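Local coordinates for MATE family efflux transporter (Vibrio cholerae, PDB 6IDR), which probably exports drugs and other toxic compounds across the bacterial membrane in exchange for cations, as a transporter of the MATE family, at residues L33-F38 against V172-L177; A265-A270 against T343-I348. All coordinates share one frame; numbering follows the deposited sequence.

Contact 1 of 2, residues L33-F38 against V172-L177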
ATOM      1  N   LEU A  33      -2.267  -6.289  13.085  1.00 33.28           N
ATOM      2  CA  LEU A  33      -2.053  -7.634  13.611  1.00 35.45           C
ATOM      3  C   LEU A  33      -1.757  -7.614  15.111  1.00 42.54           C
ATOM      4  O   LEU A  33      -2.112  -8.548  15.829  1.00 49.77           O
ATOM      5  CB  LEU A  33      -0.920  -8.328  12.842  1.00 42.75           C
ATOM      6  CG  LEU A  33       0.408  -8.675  13.524  1.00 50.58           C
ATOM      7  CD1 LEU A  33       0.339 -10.032  14.215  1.00 51.75           C
ATOM      8  CD2 LEU A  33       1.535  -8.668  12.503  1.00 54.83           C
ATOM      9  N   VAL A  34      -1.106  -6.553  15.578  1.00 46.10           N
ATOM     10  CA  VAL A  34      -0.804  -6.411  16.999  1.00 38.16           C
ATOM     11  C   VAL A  34      -2.049  -5.962  17.759  1.00 38.62           C
ATOM     12  O   VAL A  34      -2.354  -6.484  18.832  1.00 38.77           O
ATOM     13  CB  VAL A  34       0.350  -5.410  17.236  1.00 35.32           C
ATOM     14  CG1 VAL A  34       0.453  -5.040  18.706  1.00 27.21           C
ATOM     15  CG2 VAL A  34       1.666  -5.991  16.737  1.00 31.01           C
ATOM     16  N   ASP A  35      -2.772  -5.001  17.190  1.00 38.79           N
ATOM     17  CA  ASP A  35      -4.010  -4.509  17.785  1.00 37.64           C
ATOM     18  C   ASP A  35      -5.058  -5.614  17.932  1.00 41.64           C
ATOM     19  O   ASP A  35      -5.641  -5.781  19.002  1.00 37.92           O
ATOM     20  CB  ASP A  35      -4.582  -3.357  16.956  1.00 31.63           C
ATOM     21  CG  ASP A  35      -4.053  -2.000  17.391  1.00 38.20           C
ATOM     22  OD1 ASP A  35      -2.942  -1.940  17.956  1.00 38.70           O
ATOM     23  OD2 ASP A  35      -4.754  -0.990  17.166  1.00 39.69           O
ATOM     24  N   SER A  36      -5.293  -6.368  16.861  1.00 37.23           N
ATOM     25  CA  SER A  36      -6.296  -7.433  16.876  1.00 40.34           C
ATOM     26  C   SER A  36      -5.874  -8.584  17.783  1.00 40.82           C
ATOM     27  O   SER A  36      -6.707  -9.365  18.242  1.00 43.08           O
ATOM     28  CB  SER A  36      -6.551  -7.954  15.461  1.00 45.67           C
ATOM     29  OG  SER A  36      -5.416  -8.637  14.957  1.00 52.40           O
ATOM     30  N   ALA A  37      -4.574  -8.682  18.034  1.00 41.35           N
ATOM     31  CA  ALA A  37      -4.032  -9.725  18.896  1.00 44.01           C
ATOM     32  C   ALA A  37      -4.446  -9.517  20.349  1.00 41.56           C
ATOM     33  O   ALA A  37      -4.896 -10.449  21.013  1.00 49.54           O
ATOM     34  CB  ALA A  37      -2.520  -9.769  18.782  1.00 37.54           C
ATOM     35  N   PHE A  38      -4.286  -8.291  20.837  1.00 39.55           N
ATOM     36  CA  PHE A  38      -4.619  -7.969  22.221  1.00 38.31           C
ATOM     37  C   PHE A  38      -6.127  -7.945  22.447  1.00 40.53           C
ATOM     38  O   PHE A  38      -6.609  -8.329  23.512  1.00 42.46           O
ATOM     39  CB  PHE A  38      -4.015  -6.620  22.625  1.00 38.83           C
ATOM     40  CG  PHE A  38      -2.522  -6.645  22.791  1.00 40.23           C
ATOM     41  CD1 PHE A  38      -1.933  -7.418  23.779  1.00 37.96           C
ATOM     42  CD2 PHE A  38      -1.706  -5.881  21.972  1.00 38.13           C
ATOM     43  CE1 PHE A  38      -0.559  -7.440  23.938  1.00 44.87           C
ATOM     44  CE2 PHE A  38      -0.332  -5.897  22.127  1.00 38.02           C
ATOM     45  CZ  PHE A  38       0.242  -6.677  23.110  1.00 41.42           C
ATOM     46  N   VAL A 172       6.673  -0.177  17.504  1.00 31.59           N
ATOM     47  CA  VAL A 172       7.148  -0.681  18.788  1.00 34.40           C
ATOM     48  C   VAL A 172       6.401  -0.005  19.927  1.00 37.68           C
ATOM     49  O   VAL A 172       5.983  -0.654  20.887  1.00 38.31           O
ATOM     50  CB  VAL A 172       8.665  -0.452  18.958  1.00 36.22           C
ATOM     51  CG1 VAL A 172       9.092  -0.689  20.402  1.00 30.38           C
ATOM     52  CG2 VAL A 172       9.440  -1.357  18.018  1.00 29.48           C
ATOM     53  N   LEU A 173       6.232   1.308  19.802  1.00 34.19           N
ATOM     54  CA  LEU A 173       5.480   2.091  20.773  1.00 37.15           C
ATOM     55  C   LEU A 173       4.049   1.579  20.919  1.00 38.18           C
ATOM     56  O   LEU A 173       3.545   1.443  22.032  1.00 38.11           O
ATOM     57  CB  LEU A 173       5.475   3.570  20.372  1.00 26.63           C
ATOM     58  CG  LEU A 173       6.449   4.495  21.108  1.00 32.12           C
ATOM     59  CD1 LEU A 173       7.845   3.886  21.184  1.00 38.14           C
ATOM     60  CD2 LEU A 173       6.499   5.862  20.441  1.00 24.52           C
ATOM     61  N   ASN A 174       3.401   1.289  19.794  1.00 33.98           N
ATOM     62  CA  ASN A 174       2.034   0.776  19.813  1.00 35.49           C
ATOM     63  C   ASN A 174       1.956  -0.590  20.489  1.00 44.22           C
ATOM     64  O   ASN A 174       0.981  -0.896  21.177  1.00 36.39           O
ATOM     65  CB  ASN A 174       1.472   0.699  18.392  1.00 31.57           C
ATOM     66  CG  ASN A 174       0.081   0.094  18.345  1.00 36.21           C
ATOM     67  OD1 ASN A 174      -0.115  -0.999  17.814  1.00 36.19           O
ATOM     68  ND2 ASN A 174      -0.891   0.800  18.910  1.00 32.90           N
ATOM     69  N   LEU A 175       2.990  -1.403  20.291  1.00 40.61           N
ATOM     70  CA  LEU A 175       3.094  -2.703  20.944  1.00 40.26           C
ATOM     71  C   LEU A 175       3.206  -2.548  22.456  1.00 45.83           C
ATOM     72  O   LEU A 175       2.541  -3.249  23.218  1.00 48.34           O
ATOM     73  CB  LEU A 175       4.303  -3.475  20.410  1.00 41.17           C
ATOM     74  CG  LEU A 175       4.652  -4.778  21.137  1.00 41.21           C
ATOM     75  CD1 LEU A 175       3.529  -5.788  20.982  1.00 45.89           C
ATOM     76  CD2 LEU A 175       5.966  -5.348  20.626  1.00 39.54           C
ATOM     77  N   ILE A 176       4.063  -1.622  22.874  1.00 40.06           N
ATOM     78  CA  ILE A 176       4.286  -1.340  24.285  1.00 43.03           C
ATOM     79  C   ILE A 176       3.032  -0.792  24.964  1.00 43.92           C
ATOM     80  O   ILE A 176       2.639  -1.256  26.035  1.00 44.91           O
ATOM     81  CB  ILE A 176       5.436  -0.326  24.472  1.00 43.22           C
ATOM     82  CG1 ILE A 176       6.767  -0.927  24.012  1.00 39.33           C
ATOM     83  CG2 ILE A 176       5.523   0.137  25.919  1.00 44.63           C
ATOM     84  CD1 ILE A 176       7.933   0.030  24.130  1.00 25.05           C
ATOM     85  N   LEU A 177       2.405   0.189  24.327  1.00 43.44           N
ATOM     86  CA  LEU A 177       1.333   0.951  24.959  1.00 46.43           C
ATOM     87  C   LEU A 177      -0.007   0.216  25.022  1.00 45.06           C
ATOM     88  O   LEU A 177      -0.827   0.511  25.891  1.00 45.77           O
ATOM     89  CB  LEU A 177       1.149   2.288  24.235  1.00 42.79           C
ATOM     90  CG  LEU A 177       2.318   3.275  24.315  1.00 43.92           C
ATOM     91  CD1 LEU A 177       1.987   4.566  23.583  1.00 38.43           C
ATOM     92  CD2 LEU A 177       2.690   3.555  25.763  1.00 47.57           C
TER
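L175 meets V34 and F38 through a single methyl, CD1, and this small apolar cluster is one of two kinds of contact that join helix 5-40 to helix 161-184 here. The short axes run almost parallel, 7° apart, but stay 10.1 Å from each other, too far for backbones to mesh, which makes side chains reach across. V34 points at the opposite helix and brings CG1 to 3.9 Å from L175 CD1. With CG anti to its own backbone N (chi1 172°), L175 swings CD1 into the gap, its side chain crossing those of both V34 and F38 at about a right angle. The phenyl ring receives the methyl at its rim and not over a face: L175 CD1 lies near the ring plane, 4.0 Å from F38 CZ and equally far from F38 CE2. Farther along, the same ring packs on P179 and I182 of helix 161-184.

The second kind is polar and buried. D35 starts off to one side of the line between the helices, yet its carboxylate bends back to the amide of N174, the two planes standing 41° apart. N174 points toward helix 5-40 and brings its amide beside that carboxylate. D178 comes close to D35 as well, which sets two like charges near each other. T196 of helix 190-213 touches both D35 and N174 and closes this polar patch from a third helix.

An apolar patch of V34, F38 and L175 beside buried D35 and its acidic neighbour D178, set between helix 5-40, helix 161-184 and helix 190-213, is consistent with the acidic cation-coupling site within the N-terminal helix bundle of MATE transporters.

Contact 2 of 2, residues A265-A270 against T343-I348. With OLC ((2R)-2,3-dihydroxypropyl (9Z)-octadec-9-enoate), chain E.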
ATOM      1  N   ALA A 265     -10.648 -24.833   0.278  1.00 30.67           N
ATOM      2  CA  ALA A 265      -9.996 -24.099  -0.798  1.00 29.46           C
ATOM      3  C   ALA A 265     -10.043 -22.595  -0.549  1.00 30.42           C
ATOM      4  O   ALA A 265      -9.100 -21.874  -0.875  1.00 30.64           O
ATOM      5  CB  ALA A 265     -10.639 -24.435  -2.131  1.00 27.56           C
ATOM      6  N   VAL A 266     -11.146 -22.129   0.029  1.00 30.52           N
ATOM      7  CA  VAL A 266     -11.306 -20.717   0.354  1.00 33.36           C
ATOM      8  C   VAL A 266     -10.319 -20.294   1.440  1.00 33.60           C
ATOM      9  O   VAL A 266      -9.697 -19.236   1.348  1.00 37.70           O
ATOM     10  CB  VAL A 266     -12.743 -20.405   0.816  1.00 29.88           C
ATOM     11  CG1 VAL A 266     -12.870 -18.943   1.227  1.00 26.63           C
ATOM     12  CG2 VAL A 266     -13.737 -20.745  -0.285  1.00 25.76           C
ATOM     13  N   ALA A 267     -10.177 -21.131   2.464  1.00 26.99           N
ATOM     14  CA  ALA A 267      -9.243 -20.861   3.551  1.00 30.48           C
ATOM     15  C   ALA A 267      -7.799 -20.926   3.061  1.00 34.49           C
ATOM     16  O   ALA A 267      -6.939 -20.182   3.536  1.00 33.57           O
ATOM     17  CB  ALA A 267      -9.460 -21.843   4.691  1.00 24.18           C
ATOM     18  N   ALA A 268      -7.540 -21.820   2.112  1.00 31.45           N
ATOM     19  CA  ALA A 268      -6.205 -21.972   1.548  1.00 30.93           C
ATOM     20  C   ALA A 268      -5.836 -20.771   0.685  1.00 33.93           C
ATOM     21  O   ALA A 268      -4.678 -20.357   0.640  1.00 30.57           O
ATOM     22  CB  ALA A 268      -6.116 -23.254   0.736  1.00 26.14           C
ATOM     23  N   TRP A 269      -6.832 -20.217   0.000  1.00 34.52           N
ATOM     24  CA  TRP A 269      -6.630 -19.056  -0.857  1.00 29.47           C
ATOM     25  C   TRP A 269      -6.303 -17.820  -0.028  1.00 32.22           C
ATOM     26  O   TRP A 269      -5.513 -16.974  -0.442  1.00 36.65           O
ATOM     27  CB  TRP A 269      -7.871 -18.809  -1.714  1.00 32.37           C
ATOM     28  CG  TRP A 269      -7.746 -17.653  -2.652  1.00 33.93           C
ATOM     29  CD1 TRP A 269      -8.171 -16.373  -2.440  1.00 33.11           C
ATOM     30  CD2 TRP A 269      -7.162 -17.671  -3.960  1.00 41.37           C
ATOM     31  NE1 TRP A 269      -7.887 -15.593  -3.535  1.00 33.51           N
ATOM     32  CE2 TRP A 269      -7.267 -16.365  -4.481  1.00 34.94           C
ATOM     33  CE3 TRP A 269      -6.559 -18.662  -4.740  1.00 35.74           C
ATOM     34  CZ2 TRP A 269      -6.792 -16.028  -5.746  1.00 37.30           C
ATOM     35  CZ3 TRP A 269      -6.087 -18.323  -5.993  1.00 36.90           C
ATOM     36  CH2 TRP A 269      -6.207 -17.018  -6.486  1.00 36.90           C
ATOM     37  N   ALA A 270      -6.919 -17.726   1.146  1.00 34.33           N
ATOM     38  CA  ALA A 270      -6.662 -16.627   2.066  1.00 31.84           C
ATOM     39  C   ALA A 270      -5.233 -16.686   2.592  1.00 32.85           C
ATOM     40  O   ALA A 270      -4.569 -15.659   2.735  1.00 32.56           O
ATOM     41  CB  ALA A 270      -7.651 -16.659   3.217  1.00 25.89           C
ATOM     42  N   THR A 343      -5.726 -30.693   7.383  1.00 39.23           N
ATOM     43  CA  THR A 343      -5.069 -31.429   6.306  1.00 41.87           C
ATOM     44  C   THR A 343      -5.537 -30.989   4.919  1.00 44.83           C
ATOM     45  O   THR A 343      -4.719 -30.766   4.024  1.00 40.91           O
ATOM     46  CB  THR A 343      -5.297 -32.946   6.451  1.00 52.06           C
ATOM     47  OG1 THR A 343      -4.657 -33.412   7.646  1.00 51.05           O
ATOM     48  CG2 THR A 343      -4.727 -33.695   5.254  1.00 41.51           C
ATOM     49  N   GLU A 344      -6.851 -30.865   4.751  1.00 43.09           N
ATOM     50  CA  GLU A 344      -7.439 -30.452   3.478  1.00 43.29           C
ATOM     51  C   GLU A 344      -6.863 -29.128   2.987  1.00 42.65           C
ATOM     52  O   GLU A 344      -6.605 -28.958   1.796  1.00 36.81           O
ATOM     53  CB  GLU A 344      -8.958 -30.330   3.607  1.00 47.81           C
ATOM     54  CG  GLU A 344      -9.669 -31.629   3.932  1.00 59.12           C
ATOM     55  CD  GLU A 344     -11.148 -31.432   4.204  1.00 71.58           C
ATOM     56  OE1 GLU A 344     -11.568 -30.274   4.415  1.00 68.26           O
ATOM     57  OE2 GLU A 344     -11.890 -32.437   4.208  1.00 67.81           O
ATOM     58  N   VAL A 345      -6.660 -28.199   3.913  1.00 39.74           N
ATOM     59  CA  VAL A 345      -6.163 -26.872   3.575  1.00 38.28           C
ATOM     60  C   VAL A 345      -4.665 -26.892   3.276  1.00 34.51           C
ATOM     61  O   VAL A 345      -4.193 -26.183   2.388  1.00 33.60           O
ATOM     62  CB  VAL A 345      -6.445 -25.871   4.709  1.00 46.76           C
ATOM     63  CG1 VAL A 345      -6.040 -24.463   4.297  1.00 36.63           C
ATOM     64  CG2 VAL A 345      -7.917 -25.912   5.089  1.00 42.45           C
ATOM     65  N   SER A 346      -3.924 -27.710   4.018  1.00 37.28           N
ATOM     66  CA  SER A 346      -2.480 -27.824   3.825  1.00 35.28           C
ATOM     67  C   SER A 346      -2.117 -28.271   2.411  1.00 31.90           C
ATOM     68  O   SER A 346      -1.161 -27.767   1.825  1.00 33.51           O
ATOM     69  CB  SER A 346      -1.878 -28.798   4.841  1.00 35.00           C
ATOM     70  OG  SER A 346      -1.656 -28.170   6.092  1.00 49.14           O
ATOM     71  N   GLN A 347      -2.884 -29.208   1.866  1.00 30.81           N
ATOM     72  CA  GLN A 347      -2.575 -29.783   0.560  1.00 34.95           C
ATOM     73  C   GLN A 347      -2.900 -28.830  -0.587  1.00 27.09           C
ATOM     74  O   GLN A 347      -2.210 -28.819  -1.605  1.00 26.47           O
ATOM     75  CB  GLN A 347      -3.325 -31.105   0.374  1.00 33.54           C
ATOM     76  CG  GLN A 347      -3.091 -32.103   1.498  1.00 35.52           C
ATOM     77  CD  GLN A 347      -3.721 -33.456   1.233  1.00 48.44           C
ATOM     78  OE1 GLN A 347      -4.607 -33.895   1.967  1.00 50.44           O
ATOM     79  NE2 GLN A 347      -3.258 -34.131   0.187  1.00 49.57           N
ATOM     80  N   ILE A 348      -3.952 -28.035  -0.422  1.00 27.68           N
ATOM     81  CA  ILE A 348      -4.324 -27.044  -1.425  1.00 31.78           C
ATOM     82  C   ILE A 348      -3.339 -25.878  -1.408  1.00 30.49           C
ATOM     83  O   ILE A 348      -2.951 -25.365  -2.459  1.00 28.48           O
ATOM     84  CB  ILE A 348      -5.758 -26.527  -1.198  1.00 33.75           C
ATOM     85  CG1 ILE A 348      -6.737 -27.704  -1.163  1.00 36.48           C
ATOM     86  CG2 ILE A 348      -6.155 -25.537  -2.283  1.00 31.93           C
ATOM     87  CD1 ILE A 348      -8.177 -27.305  -0.940  1.00 32.64           C
TER
HETATM   88  C18 OLC E 504      -8.269 -10.155  -6.480  1.00 32.99           C
HETATM   89  C17 OLC E 504      -7.039  -9.892  -5.638  1.00 35.96           C
HETATM   90  C11 OLC E 504      -3.693 -15.292  -4.242  1.00 43.10           C
HETATM   91  C16 OLC E 504      -5.796 -10.113  -6.473  1.00 44.33           C
HETATM   92  C12 OLC E 504      -3.703 -13.964  -4.964  1.00 40.59           C
HETATM   93  C15 OLC E 504      -4.836 -11.004  -5.716  1.00 41.54           C
HETATM   94  C13 OLC E 504      -4.775 -13.080  -4.366  1.00 41.06           C
HETATM   95  C14 OLC E 504      -5.499 -12.340  -5.467  1.00 41.07           C
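I348 reaches across to A268 and A265, and its course from CB outward displays how a branched side chain fits a helical segment rich in alanine. CB itself already lies 3.8 Å from A268 CB. From there the chain divides. The short branch, CG2, stays by the same alanine methyl, also at 3.8 Å from A268 CB. The long branch leaves through CG1, which chi1 of -55° sets anti to the carbonyl carbon, and an extended chi2 of 180° sends CD1 onward to A265. That tip settles against the backbone of A265 more than against its methyl, 3.7 Å from A265 CA compared with 4.0 Å from A265 CB, since the methyl of A265 points away overall. A264, just before this segment, and F411 of helix 379-434 add to the surroundings of I348.

One turn back, V345 meets the same alanine: its CG1, anti to the backbone N, lies 3.7 Å from A268 CA, with the methyl of A267 a looser neighbour. A268 is thus touched by V345 and I348 together. Away from this interface, W269 turns its indole towards a bound monoolein, whose C11 sits over one ring face, offset to the rim and 3.5 Å from W269 CZ2.

The helices cross at -52° with axes 8.4 Å apart, a closeness that the small alanine methyls permit. Every atom that meets across the gap between the segments is carbon or main chain, so the association probably rests on van der Waals packing and on burial of apolar surface.

From the N terminus, helix 5-40 enters contact 1 near its end, and the chain passes through a run of helices before helix 161-184 returns to close that loop of 133 intervening residues. Contact 1 is complete before contact 2 begins, so the two loops follow in series and neither nest nor cross. Contact 2 closes a shorter loop of 72 residues, from helix 263-278 to helix 343-353. Contact 1 ties two helices whose segments fall in the first MatE region of the sequence, contact 2 two whose segments fall in the second. Their centres are 28 Å apart, and the nearest atoms, about 13 Å apart, do not touch.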